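Local coordinates for condensin complex subunit 3 (Schizosaccharomyces pombe, PDB 5OQR), which serves as a regulatory subunit of condensin, the complex required to convert interphase chromatin into mitotic-like condensed chromosomes, at residues L262-E267 and E309-L313; V279-K283 and R315-I320; A247-Y252 and K284-R289. One frame throughout, in Å; residues are numbered along the deposited sequence.

Contact 1: L262-E267 and E309-L313; sequences LLELLE and ESSLL
Glu309 lies with the aliphatic part of its side chain against the C-terminal end of 262-267. Its CG is 3.7 Å from Leu266 CB. The chain then bends at chi2 (81°), which brings the carboxylate against Glu267. There Glu309 CD is 3.6 Å from Glu267 CG, and the two glutamate side chains cross at about a right angle. Their carboxylate planes are 54° apart. The acid groups do not touch, with Glu267 OE2 4.8 Å from Glu309 OE1. A water gives hydrogen bonds to both Leu266 O and Glu309 OE2. No direct hydrogen bond joins the segments. The contact sets the short helix 262-266 against the start of helix 308-324 in this all-helical, HEAT-repeat subunit. The short axes make an angle of 116° and come within 9.8 Å of each other. Leu313 and Leu263 carry the apolar half. Leu313 divides its two methyls: CD1 is 3.7 Å from Leu262 CD2, and CD2 meets Leu263 CD2 at 4.1 Å. Leu263 CD2 also rests on the backbone of the other helix, 3.7 Å from Ser310 CA. Leu266 also touches Ile282 of helix 275-288.

Contact 2: V279-K283 and R315-I320; sequences VLAIK and RTFNEI
This is a helix-helix contact with an apolar middle and a charged border, between helix 275-288 and helix 308-324. The short axes cross at -56° and approach to 9.9 Å. Thr316 is at the centre. Its methyl CG2 points into the other helix, 3.6 Å from Ile282 CG2 and 3.7 Å from Lys283 CG. Thr316 OG1 lies beside the backbone N (chi1 -52°) and is hydrogen-bonded to Leu312 O, one turn earlier. Val279 packs beside Thr316 with both methyls. The two helices belong to the all-helical solenoid of this HEAT-repeat protein. Lys283 runs out extended across Thr316, and its CG passes Ile320 CG1 at 4.0 Å. Its ammonium then reaches the border, where NZ donates to Glu319 OE1 at 3.0 Å, on the anti lone pair. The other oxygen, Glu319 OE2, takes an almost straight bond from Arg315 NE at 3.1 Å. That bond lies in the guanidinium plane but comes from above the carboxylate plane. One carboxylate therefore joins two cations in a salt-bridge network, which should help fix its rotation. Arg315 NH2 also bonds Gln365 on helix 356-372, and Tyr368 makes a cation-pi contact with Arg315.

Contact 3: A247-Y252 and K284-R289; sequences ADMLAY and KFFDVR
Val288 fits as a knob into a hole formed by Ala247, Asp248, Ala251 and Tyr252. This places the end of helix 275-288 against helix 240-257, which belongs to HEAT repeat 5 and so to the helical solenoid. The short axes cross at -84° and come within 9.0 Å. Two of the four hole residues are alanines, consistent with the close approach. Val288 splits its two methyls within the hole. CG1, anti to the backbone N, meets Ala251 CB and lies 3.5 Å from Tyr252 CE2. CG2 faces the preceding turn of helix 240-257, 3.7 Å from Ala247 CB.

Phe285 extends the apolar patch. Its CD2 is 3.7 Å from Ala251 CA. Leu250 CD1 sits at the ring edge, and the same methyl is 3.8 Å from Phe285 CB. The two side chains cross at about a right angle. Within its own segment, Phe285 has one ring face partly covered by Arg289 CG.

Asp248 OD1 lies at the rim beside the methyls of Val288, while its salt bridge is with Lys244 of its own helix. Arg289 comes directly after helix 275-288. Its side chain folds back through bends at chi2 and chi3. Tyr252 crosses it at a slant, with OH 3.5 Å from Arg289 CD. The planes of the phenol ring and the guanidinium are 3° apart, and Tyr252 CE1 lies over one guanidinium face. A wider pi-type turn occurs at 249-252. The carbonyl of Ala251, in that turn, receives the arginine. Arg289 NH1 donates to Ala251 O at 2.7 Å; the oxygen lies in the guanidinium plane, but the N-H...O angle is a bent 133°.

How the contacts relate
The three contacts lie on the same side of the chain's centre and interlock along the sequence, since their segments alternate. Contacts 1 and 2 share helix 308-324, and their centres are about 11 Å apart. Leu312 CD1 of contact 1 meets Val279 CG2 of contact 2 at 3.8 Å. Contacts 2 and 3 share helix 275-288, with centres about 12 Å apart. There Ala281 O lies 3.8 Å from Leu250 CD1. Contacts 1 and 3 are about 15 Å apart between centres but still touch, with Leu262 CD2 3.7 Å from Phe286 CZ. Helix 275-288 thus packs on 240-257, 262-266 and 308-324.

Contact 1: L262-E267 and E309-L313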
loop_
_atom_site.group_PDB
_atom_site.type_symbol
_atom_site.label_atom_id
_atom_site.label_comp_id
_atom_site.label_asym_id
_atom_site.label_seq_id
_atom_site.Cartn_x
_atom_site.Cartn_y
_atom_site.Cartn_z
ATOM N N LEU A 262 -18.885 5.693 -21.156
ATOM C CA LEU A 262 -17.569 5.728 -20.531
ATOM C C LEU A 262 -17.016 7.146 -20.481
ATOM O O LEU A 262 -16.408 7.548 -19.481
ATOM C CB LEU A 262 -16.613 4.806 -21.286
ATOM C CG LEU A 262 -15.229 4.605 -20.668
ATOM C CD1 LEU A 262 -15.333 3.946 -19.306
ATOM C CD2 LEU A 262 -14.363 3.779 -21.598
ATOM N N LEU A 263 -17.212 7.921 -21.549
ATOM C CA LEU A 263 -16.746 9.303 -21.556
ATOM C C LEU A 263 -17.402 10.109 -20.443
ATOM O O LEU A 263 -16.732 10.867 -19.734
ATOM C CB LEU A 263 -17.027 9.945 -22.915
ATOM C CG LEU A 263 -16.101 9.577 -24.074
ATOM C CD1 LEU A 263 -16.578 10.258 -25.346
ATOM C CD2 LEU A 263 -14.663 9.962 -23.779
ATOM N N GLU A 264 -18.716 9.961 -20.278
ATOM C CA GLU A 264 -19.412 10.707 -19.235
ATOM C C GLU A 264 -18.875 10.349 -17.856
ATOM O O GLU A 264 -18.796 11.208 -16.971
ATOM C CB GLU A 264 -20.914 10.441 -19.315
ATOM C CG GLU A 264 -21.736 11.307 -18.375
ATOM C CD GLU A 264 -23.226 11.221 -18.651
ATOM O OE1 GLU A 264 -24.017 11.600 -17.763
ATOM O OE2 GLU A 264 -23.604 10.773 -19.754
ATOM N N LEU A 265 -18.505 9.084 -17.653
ATOM C CA LEU A 265 -17.864 8.694 -16.402
ATOM C C LEU A 265 -16.504 9.361 -16.253
ATOM O O LEU A 265 -16.159 9.846 -15.170
ATOM C CB LEU A 265 -17.728 7.171 -16.342
ATOM C CG LEU A 265 -17.101 6.547 -15.091
ATOM C CD1 LEU A 265 -17.599 5.126 -14.927
ATOM C CD2 LEU A 265 -15.578 6.543 -15.142
ATOM N N LEU A 266 -15.713 9.385 -17.327
ATOM C CA LEU A 266 -14.389 9.992 -17.260
ATOM C C LEU A 266 -14.475 11.464 -16.878
ATOM O O LEU A 266 -13.608 11.979 -16.164
ATOM C CB LEU A 266 -13.674 9.830 -18.600
ATOM C CG LEU A 266 -13.346 8.397 -19.019
ATOM C CD1 LEU A 266 -12.877 8.359 -20.462
ATOM C CD2 LEU A 266 -12.297 7.799 -18.105
ATOM N N GLU A 267 -15.513 12.158 -17.344
ATOM C CA GLU A 267 -15.659 13.573 -17.029
ATOM C C GLU A 267 -15.901 13.816 -15.546
ATOM O O GLU A 267 -15.755 14.953 -15.088
ATOM C CB GLU A 267 -16.799 14.172 -17.849
ATOM C CG GLU A 267 -16.568 14.101 -19.347
ATOM C CD GLU A 267 -17.742 14.624 -20.148
ATOM O OE1 GLU A 267 -18.631 15.266 -19.550
ATOM O OE2 GLU A 267 -17.776 14.389 -21.374
ATOM N N GLU A 309 -10.970 14.043 -21.822
ATOM C CA GLU A 309 -11.378 12.658 -21.616
ATOM C C GLU A 309 -11.334 11.877 -22.920
ATOM O O GLU A 309 -10.890 10.723 -22.947
ATOM C CB GLU A 309 -12.782 12.606 -21.014
ATOM C CG GLU A 309 -12.926 13.324 -19.683
ATOM C CD GLU A 309 -13.095 14.827 -19.831
ATOM O OE1 GLU A 309 -13.080 15.318 -20.979
ATOM O OE2 GLU A 309 -13.241 15.518 -18.800
ATOM N N SER A 310 -11.794 12.491 -24.010
ATOM C CA SER A 310 -11.797 11.816 -25.301
ATOM C C SER A 310 -10.381 11.467 -25.743
ATOM O O SER A 310 -10.141 10.377 -26.274
ATOM C CB SER A 310 -12.492 12.702 -26.334
ATOM O OG SER A 310 -12.009 12.460 -27.640
ATOM N N SER A 311 -9.427 12.372 -25.521
ATOM C CA SER A 311 -8.057 12.116 -25.954
ATOM C C SER A 311 -7.386 11.071 -25.071
ATOM O O SER A 311 -6.617 10.238 -25.561
ATOM C CB SER A 311 -7.255 13.416 -25.950
ATOM O OG SER A 311 -7.100 13.919 -24.637
ATOM N N LEU A 312 -7.662 11.102 -23.766
ATOM C CA LEU A 312 -7.093 10.104 -22.869
ATOM C C LEU A 312 -7.599 8.710 -23.211
ATOM O O LEU A 312 -6.856 7.729 -23.106
ATOM C CB LEU A 312 -7.432 10.450 -21.421
ATOM C CG LEU A 312 -6.839 9.519 -20.361
ATOM C CD1 LEU A 312 -5.349 9.742 -20.230
ATOM C CD2 LEU A 312 -7.527 9.734 -19.040
ATOM N N LEU A 313 -8.863 8.603 -23.618
ATOM C CA LEU A 313 -9.418 7.301 -23.974
ATOM C C LEU A 313 -8.695 6.699 -25.171
ATOM O O LEU A 313 -8.413 5.496 -25.194
ATOM C CB LEU A 313 -10.912 7.433 -24.267
ATOM C CG LEU A 313 -11.611 6.150 -24.719
ATOM C CD1 LEU A 313 -11.510 5.068 -23.652
ATOM C CD2 LEU A 313 -13.059 6.440 -25.064
HETATM O O HOH W 1 -12.270 14.810 -16.574
#

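Contact 2: V279-K283 and R315-I320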
loop_
_atom_site.group_PDB
_atom_site.type_symbol
_atom_site.label_atom_id
_atom_site.label_comp_id
_atom_site.label_asym_id
_atom_site.label_seq_id
_atom_site.Cartn_x
_atom_site.Cartn_y
_atom_site.Cartn_z
ATOM N N VAL A 279 -6.166 6.401 -16.287
ATOM C CA VAL A 279 -5.686 5.377 -17.212
ATOM C C VAL A 279 -5.966 3.990 -16.650
ATOM O O VAL A 279 -6.508 3.119 -17.337
ATOM C CB VAL A 279 -4.187 5.575 -17.502
ATOM C CG1 VAL A 279 -3.639 4.422 -18.335
ATOM C CG2 VAL A 279 -3.956 6.890 -18.219
ATOM N N LEU A 280 -5.593 3.766 -15.388
ATOM C CA LEU A 280 -5.796 2.460 -14.771
ATOM C C LEU A 280 -7.270 2.074 -14.768
ATOM O O LEU A 280 -7.617 0.921 -15.045
ATOM C CB LEU A 280 -5.237 2.468 -13.349
ATOM C CG LEU A 280 -5.419 1.200 -12.514
ATOM C CD1 LEU A 280 -4.667 0.031 -13.125
ATOM C CD2 LEU A 280 -4.962 1.446 -11.090
ATOM N N ALA A 281 -8.151 3.025 -14.457
ATOM C CA ALA A 281 -9.581 2.740 -14.467
ATOM C C ALA A 281 -10.043 2.276 -15.842
ATOM O O ALA A 281 -10.816 1.317 -15.954
ATOM C CB ALA A 281 -10.363 3.978 -14.029
ATOM N N ILE A 282 -9.582 2.940 -16.901
ATOM C CA ILE A 282 -9.965 2.543 -18.253
ATOM C C ILE A 282 -9.483 1.128 -18.538
ATOM O O ILE A 282 -10.235 0.285 -19.040
ATOM C CB ILE A 282 -9.414 3.549 -19.281
ATOM C CG1 ILE A 282 -10.080 4.913 -19.095
ATOM C CG2 ILE A 282 -9.638 3.048 -20.710
ATOM C CD1 ILE A 282 -9.424 6.034 -19.879
ATOM N N LYS A 283 -8.217 0.848 -18.230
ATOM C CA LYS A 283 -7.670 -0.477 -18.493
ATOM C C LYS A 283 -8.432 -1.550 -17.727
ATOM O O LYS A 283 -8.735 -2.614 -18.276
ATOM C CB LYS A 283 -6.187 -0.508 -18.132
ATOM C CG LYS A 283 -5.346 0.441 -18.959
ATOM C CD LYS A 283 -3.865 0.216 -18.751
ATOM C CE LYS A 283 -3.049 1.027 -19.739
ATOM N NZ LYS A 283 -1.593 0.763 -19.629
ATOM N N ARG A 315 -5.583 7.363 -26.196
ATOM C CA ARG A 315 -4.217 7.017 -25.819
ATOM C C ARG A 315 -4.180 5.726 -25.011
ATOM O O ARG A 315 -3.247 4.927 -25.147
ATOM C CB ARG A 315 -3.589 8.171 -25.036
ATOM C CG ARG A 315 -2.315 7.814 -24.278
ATOM C CD ARG A 315 -2.617 7.405 -22.840
ATOM N NE ARG A 315 -1.402 7.172 -22.064
ATOM C CZ ARG A 315 -0.914 7.991 -21.138
ATOM N NH1 ARG A 315 0.202 7.669 -20.502
ATOM N NH2 ARG A 315 -1.528 9.126 -20.833
ATOM N N THR A 316 -5.182 5.508 -24.156
ATOM C CA THR A 316 -5.225 4.282 -23.365
ATOM C C THR A 316 -5.638 3.092 -24.222
ATOM O O THR A 316 -5.059 2.006 -24.104
ATOM C CB THR A 316 -6.184 4.449 -22.187
ATOM O OG1 THR A 316 -5.849 5.634 -21.454
ATOM C CG2 THR A 316 -6.094 3.248 -21.254
ATOM N N PHE A 317 -6.646 3.274 -25.076
ATOM C CA PHE A 317 -7.040 2.228 -26.012
ATOM C C PHE A 317 -5.847 1.779 -26.846
ATOM O O PHE A 317 -5.603 0.580 -27.015
ATOM C CB PHE A 317 -8.174 2.742 -26.902
ATOM C CG PHE A 317 -8.481 1.860 -28.076
ATOM C CD1 PHE A 317 -9.437 0.867 -27.981
ATOM C CD2 PHE A 317 -7.829 2.039 -29.284
ATOM C CE1 PHE A 317 -9.725 0.061 -29.061
ATOM C CE2 PHE A 317 -8.113 1.234 -30.365
ATOM C CZ PHE A 317 -9.064 0.247 -30.254
ATOM N N ASN A 318 -5.091 2.741 -27.376
ATOM C CA ASN A 318 -3.885 2.414 -28.127
ATOM C C ASN A 318 -2.864 1.714 -27.238
ATOM O O ASN A 318 -2.164 0.797 -27.684
ATOM C CB ASN A 318 -3.301 3.692 -28.732
ATOM C CG ASN A 318 -2.063 3.438 -29.563
ATOM O OD1 ASN A 318 -2.135 2.839 -30.632
ATOM N ND2 ASN A 318 -0.922 3.911 -29.084
ATOM N N GLU A 319 -2.772 2.127 -25.975
ATOM C CA GLU A 319 -1.838 1.497 -25.048
ATOM C C GLU A 319 -2.217 0.045 -24.781
ATOM O O GLU A 319 -1.347 -0.833 -24.743
ATOM C CB GLU A 319 -1.804 2.292 -23.744
ATOM C CG GLU A 319 -0.469 2.285 -23.035
ATOM C CD GLU A 319 -0.323 3.453 -22.081
ATOM O OE1 GLU A 319 -0.650 3.292 -20.887
ATOM O OE2 GLU A 319 0.101 4.540 -22.531
ATOM N N ILE A 320 -3.509 -0.225 -24.598
ATOM C CA ILE A 320 -3.970 -1.589 -24.344
ATOM C C ILE A 320 -3.664 -2.481 -25.541
ATOM O O ILE A 320 -3.004 -3.519 -25.415
ATOM C CB ILE A 320 -5.474 -1.592 -24.014
ATOM C CG1 ILE A 320 -5.730 -0.866 -22.693
ATOM C CG2 ILE A 320 -6.016 -3.017 -23.944
ATOM C CD1 ILE A 320 -7.179 -0.500 -22.468
#

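Contact 3: A247-Y252 and K284-R289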
loop_
_atom_site.group_PDB
_atom_site.type_symbol
_atom_site.label_atom_id
_atom_site.label_comp_id
_atom_site.label_asym_id
_atom_site.label_seq_id
_atom_site.Cartn_x
_atom_site.Cartn_y
_atom_site.Cartn_z
ATOM N N ALA A 247 -12.900 -3.402 -9.526
ATOM C CA ALA A 247 -13.085 -3.301 -10.968
ATOM C C ALA A 247 -14.524 -3.593 -11.369
ATOM O O ALA A 247 -15.021 -3.024 -12.346
ATOM C CB ALA A 247 -12.128 -4.251 -11.684
ATOM N N ASP A 248 -15.208 -4.472 -10.631
ATOM C CA ASP A 248 -16.600 -4.778 -10.944
ATOM C C ASP A 248 -17.519 -3.633 -10.543
ATOM O O ASP A 248 -18.473 -3.316 -11.260
ATOM C CB ASP A 248 -17.019 -6.076 -10.252
ATOM C CG ASP A 248 -16.550 -7.315 -10.994
ATOM O OD1 ASP A 248 -15.617 -7.203 -11.813
ATOM O OD2 ASP A 248 -17.115 -8.403 -10.757
ATOM N N MET A 249 -17.255 -3.006 -9.395
ATOM C CA MET A 249 -18.020 -1.827 -9.005
ATOM C C MET A 249 -17.859 -0.719 -10.031
ATOM O O MET A 249 -18.812 0.010 -10.327
ATOM C CB MET A 249 -17.565 -1.347 -7.629
ATOM C CG MET A 249 -18.119 0.015 -7.207
ATOM S SD MET A 249 -17.183 0.738 -5.850
ATOM C CE MET A 249 -15.620 1.070 -6.660
ATOM N N LEU A 250 -16.653 -0.573 -10.574
ATOM C CA LEU A 250 -16.392 0.464 -11.562
ATOM C C LEU A 250 -17.035 0.121 -12.899
ATOM O O LEU A 250 -17.554 1.005 -13.589
ATOM C CB LEU A 250 -14.878 0.646 -11.704
ATOM C CG LEU A 250 -14.292 1.698 -12.650
ATOM C CD1 LEU A 250 -14.113 1.134 -14.048
ATOM C CD2 LEU A 250 -15.135 2.965 -12.679
ATOM N N ALA A 251 -17.040 -1.156 -13.268
ATOM C CA ALA A 251 -17.435 -1.570 -14.606
ATOM C C ALA A 251 -18.906 -1.940 -14.732
ATOM O O ALA A 251 -19.375 -2.141 -15.856
ATOM C CB ALA A 251 -16.582 -2.762 -15.053
ATOM N N TYR A 252 -19.649 -2.039 -13.630
ATOM C CA TYR A 252 -21.042 -2.465 -13.716
ATOM C C TYR A 252 -21.984 -1.533 -12.968
ATOM O O TYR A 252 -23.136 -1.359 -13.378
ATOM C CB TYR A 252 -21.194 -3.894 -13.192
ATOM C CG TYR A 252 -20.747 -4.952 -14.177
ATOM C CD1 TYR A 252 -21.424 -5.144 -15.372
ATOM C CD2 TYR A 252 -19.653 -5.761 -13.910
ATOM C CE1 TYR A 252 -21.022 -6.106 -16.275
ATOM C CE2 TYR A 252 -19.244 -6.727 -14.807
ATOM C CZ TYR A 252 -19.933 -6.895 -15.988
ATOM O OH TYR A 252 -19.530 -7.856 -16.888
ATOM N N LYS A 284 -8.756 -1.286 -16.462
ATOM C CA LYS A 284 -9.474 -2.276 -15.669
ATOM C C LYS A 284 -10.906 -2.445 -16.158
ATOM O O LYS A 284 -11.438 -3.560 -16.160
ATOM C CB LYS A 284 -9.451 -1.882 -14.191
ATOM C CG LYS A 284 -8.106 -2.079 -13.508
ATOM C CD LYS A 284 -7.619 -3.512 -13.650
ATOM C CE LYS A 284 -6.622 -3.881 -12.566
ATOM N NZ LYS A 284 -5.301 -3.223 -12.760
ATOM N N PHE A 285 -11.550 -1.355 -16.572
ATOM C CA PHE A 285 -12.890 -1.468 -17.133
ATOM C C PHE A 285 -12.909 -2.429 -18.315
ATOM O O PHE A 285 -13.813 -3.265 -18.431
ATOM C CB PHE A 285 -13.399 -0.091 -17.560
ATOM C CG PHE A 285 -14.704 -0.130 -18.302
ATOM C CD1 PHE A 285 -14.728 -0.206 -19.684
ATOM C CD2 PHE A 285 -15.907 -0.095 -17.620
ATOM C CE1 PHE A 285 -15.922 -0.247 -20.371
ATOM C CE2 PHE A 285 -17.109 -0.135 -18.301
ATOM C CZ PHE A 285 -17.116 -0.211 -19.678
ATOM N N PHE A 286 -11.919 -2.331 -19.199
ATOM C CA PHE A 286 -11.884 -3.176 -20.384
ATOM C C PHE A 286 -11.303 -4.556 -20.117
ATOM O O PHE A 286 -11.436 -5.437 -20.969
ATOM C CB PHE A 286 -11.094 -2.485 -21.497
ATOM C CG PHE A 286 -11.832 -1.347 -22.135
ATOM C CD1 PHE A 286 -13.017 -1.571 -22.811
ATOM C CD2 PHE A 286 -11.345 -0.057 -22.061
ATOM C CE1 PHE A 286 -13.704 -0.531 -23.398
ATOM C CE2 PHE A 286 -12.028 0.989 -22.647
ATOM C CZ PHE A 286 -13.209 0.750 -23.316
ATOM N N ASP A 287 -10.658 -4.764 -18.969
ATOM C CA ASP A 287 -10.353 -6.125 -18.545
ATOM C C ASP A 287 -11.625 -6.849 -18.128
ATOM O O ASP A 287 -11.775 -8.050 -18.375
ATOM C CB ASP A 287 -9.341 -6.111 -17.399
ATOM C CG ASP A 287 -7.914 -5.909 -17.876
ATOM O OD1 ASP A 287 -7.599 -6.312 -19.015
ATOM O OD2 ASP A 287 -7.101 -5.353 -17.108
ATOM N N VAL A 288 -12.557 -6.126 -17.509
ATOM C CA VAL A 288 -13.837 -6.706 -17.120
ATOM C C VAL A 288 -14.776 -6.795 -18.317
ATOM O O VAL A 288 -15.503 -7.781 -18.476
ATOM C CB VAL A 288 -14.457 -5.880 -15.979
ATOM C CG1 VAL A 288 -15.800 -6.459 -15.561
ATOM C CG2 VAL A 288 -13.511 -5.815 -14.790
ATOM N N ARG A 289 -14.783 -5.773 -19.165
ATOM C CA ARG A 289 -15.721 -5.663 -20.280
ATOM C C ARG A 289 -14.931 -5.654 -21.586
ATOM O O ARG A 289 -14.890 -4.642 -22.292
ATOM C CB ARG A 289 -16.586 -4.393 -20.143
ATOM C CG ARG A 289 -17.168 -4.146 -18.750
ATOM C CD ARG A 289 -18.413 -4.972 -18.486
ATOM N NE ARG A 289 -19.470 -4.702 -19.456
ATOM C CZ ARG A 289 -20.375 -3.735 -19.342
ATOM N NH1 ARG A 289 -20.372 -2.922 -18.296
ATOM N NH2 ARG A 289 -21.292 -3.579 -20.283
#